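Local coordinates for 450aa long hypothetical fmu protein (Pyrococcus horikoshii, PDB 2YXL), which probably methylates cytosine at carbon 5 in RNA, using S-adenosylmethionine as methyl donor, at residues 216-221 with 244-249. Residues are numbered along the deposited sequence; the frame is centred on the assembly and turned at random.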
loop_
_atom_site.group_PDB
_atom_site.type_symbol
_atom_site.label_atom_id
_atom_site.label_comp_id
_atom_site.label_asym_id
_atom_site.label_seq_id
_atom_site.Cartn_x
_atom_site.Cartn_y
_atom_site.Cartn_z
ATOM N N GLU A 216 6.227 17.313 -9.512
ATOM C CA GLU A 216 7.138 17.880 -10.499
ATOM C C GLU A 216 7.562 16.856 -11.542
ATOM O O GLU A 216 8.037 17.225 -12.619
ATOM C CB GLU A 216 8.371 18.464 -9.816
ATOM C CG GLU A 216 8.068 19.643 -8.906
ATOM C CD GLU A 216 9.319 20.349 -8.417
ATOM O OE1 GLU A 216 9.190 21.248 -7.555
ATOM O OE2 GLU A 216 10.428 20.018 -8.894
ATOM N N ARG A 217 7.387 15.575 -11.220
ATOM C CA ARG A 217 7.820 14.489 -12.094
ATOM C C ARG A 217 6.707 14.041 -13.035
ATOM O O ARG A 217 6.959 13.741 -14.201
ATOM C CB ARG A 217 8.340 13.308 -11.272
ATOM C CG ARG A 217 9.560 13.644 -10.429
ATOM C CD ARG A 217 10.204 12.396 -9.852
ATOM N NE ARG A 217 11.235 12.742 -8.880
ATOM C CZ ARG A 217 11.070 12.702 -7.563
ATOM N NH1 ARG A 217 12.071 13.048 -6.766
ATOM N NH2 ARG A 217 9.913 12.309 -7.040
ATOM N N VAL A 218 5.485 13.979 -12.516
ATOM C CA VAL A 218 4.303 13.745 -13.345
ATOM C C VAL A 218 3.165 14.691 -12.919
ATOM O O VAL A 218 2.502 14.474 -11.903
ATOM C CB VAL A 218 3.919 12.217 -13.458
ATOM C CG1 VAL A 218 4.379 11.430 -12.251
ATOM C CG2 VAL A 218 2.435 12.005 -13.756
ATOM N N PRO A 219 2.975 15.775 -13.694
ATOM C CA PRO A 219 2.061 16.881 -13.391
ATOM C C PRO A 219 0.583 16.498 -13.272
ATOM O O PRO A 219 -0.242 17.352 -12.931
ATOM C CB PRO A 219 2.277 17.843 -14.567
ATOM C CG PRO A 219 3.617 17.486 -15.113
ATOM C CD PRO A 219 3.692 16.006 -14.961
ATOM N N THR A 220 0.248 15.237 -13.543
ATOM C CA THR A 220 -1.117 14.756 -13.321
ATOM C C THR A 220 -1.279 14.137 -11.931
ATOM O O THR A 220 -2.392 13.790 -11.523
ATOM C CB THR A 220 -1.578 13.759 -14.406
ATOM O OG1 THR A 220 -0.561 12.777 -14.627
ATOM C CG2 THR A 220 -1.872 14.482 -15.706
ATOM N N ILE A 221 -0.163 14.011 -11.212
ATOM C CA ILE A 221 -0.164 13.517 -9.837
ATOM C C ILE A 221 -0.228 14.677 -8.841
ATOM O O ILE A 221 0.527 15.652 -8.948
ATOM C CB ILE A 221 1.068 12.603 -9.552
ATOM C CG1 ILE A 221 0.937 11.258 -10.288
ATOM C CG2 ILE A 221 1.284 12.390 -8.046
ATOM C CD1 ILE A 221 -0.111 10.299 -9.709
ATOM N N GLN A 244 -3.377 6.924 -6.534
ATOM C CA GLN A 244 -2.211 6.276 -7.126
ATOM C C GLN A 244 -0.937 6.999 -6.708
ATOM O O GLN A 244 -0.891 8.229 -6.690
ATOM C CB GLN A 244 -2.314 6.243 -8.661
ATOM C CG GLN A 244 -1.148 5.529 -9.340
ATOM C CD GLN A 244 -1.282 5.425 -10.851
ATOM O OE1 GLN A 244 -1.335 6.435 -11.559
ATOM N NE2 GLN A 244 -1.307 4.193 -11.355
ATOM N N GLU A 245 0.092 6.221 -6.384
ATOM C CA GLU A 245 1.409 6.758 -6.065
ATOM C C GLU A 245 2.094 7.288 -7.314
ATOM O O GLU A 245 1.829 6.817 -8.423
ATOM C CB GLU A 245 2.289 5.691 -5.405
ATOM C CG GLU A 245 1.767 5.156 -4.071
ATOM C CD GLU A 245 1.724 6.207 -2.961
ATOM O OE1 GLU A 245 2.392 7.262 -3.069
ATOM O OE2 GLU A 245 1.014 5.969 -1.964
ATOM N N GLU A 246 2.973 8.272 -7.127
ATOM C CA GLU A 246 3.731 8.861 -8.228
ATOM C C GLU A 246 4.496 7.794 -9.024
ATOM O O GLU A 246 4.455 7.786 -10.256
ATOM C CB GLU A 246 4.686 9.943 -7.708
ATOM C CG GLU A 246 5.373 10.754 -8.803
ATOM C CD GLU A 246 6.493 11.624 -8.269
ATOM O OE1 GLU A 246 6.281 12.848 -8.125
ATOM O OE2 GLU A 246 7.581 11.091 -7.974
ATOM N N ALA A 247 5.174 6.898 -8.308
ATOM C CA ALA A 247 5.945 5.814 -8.921
ATOM C C ALA A 247 5.099 4.924 -9.841
ATOM O O ALA A 247 5.551 4.517 -10.912
ATOM C CB ALA A 247 6.632 4.980 -7.848
ATOM N N SER A 248 3.867 4.642 -9.421
ATOM C CA SER A 248 2.939 3.847 -10.216
ATOM C C SER A 248 2.482 4.558 -11.489
ATOM O O SER A 248 2.276 3.916 -12.521
ATOM C CB SER A 248 1.731 3.447 -9.375
ATOM O OG SER A 248 2.111 2.571 -8.328
ATOM N N ALA A 249 2.327 5.878 -11.412
ATOM C CA ALA A 249 1.941 6.687 -12.571
ATOM C C ALA A 249 3.037 6.736 -13.635
ATOM O O ALA A 249 2.742 6.752 -14.831
ATOM C CB ALA A 249 1.575 8.087 -12.138
#
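The carboxylate of E246 meets the guanidinium of R217 at its edge, the two planes standing 87° apart. R217 NH2 lies 2.8 Å from E246 OE2 in a salt bridge, the acceptor close to the guanidinium plane and using its syn lone pair. The E246 chain, with CG anti to the backbone N (chi1 -172°) and extended beyond, carries its acid from the first turn of the helix across to the loop. There OE2 also bonds Y420 OH and OE1 takes S215 OG, so both oxygens of this buried acid have partners; R217 NH2 reaches H436 O as well. A leucine in place of R217 would probably leave the E246 carboxylate without its compensating charge, though still held by the two hydroxyls. Next to the ion pair, V218 and I221 make the apolar part of the contact. V218 CG1 lies 3.7 Å from E246 CG, the two side chains running past each other in opposite directions, and I221 lays CD1 against A249 CB, also at 3.7 Å. The type I turn from V218 to I221, closed by I221 N to V218 O, presents both residues to the helix. Q244 touches K273 and H276 of helix 272-280, near the bound sinefungin. The turn ends the loop that joins antiparallel strands 212-214 and 221-225, and it packs on the start of helix 246-255, which follows edge strand 241-243 of the same sheet.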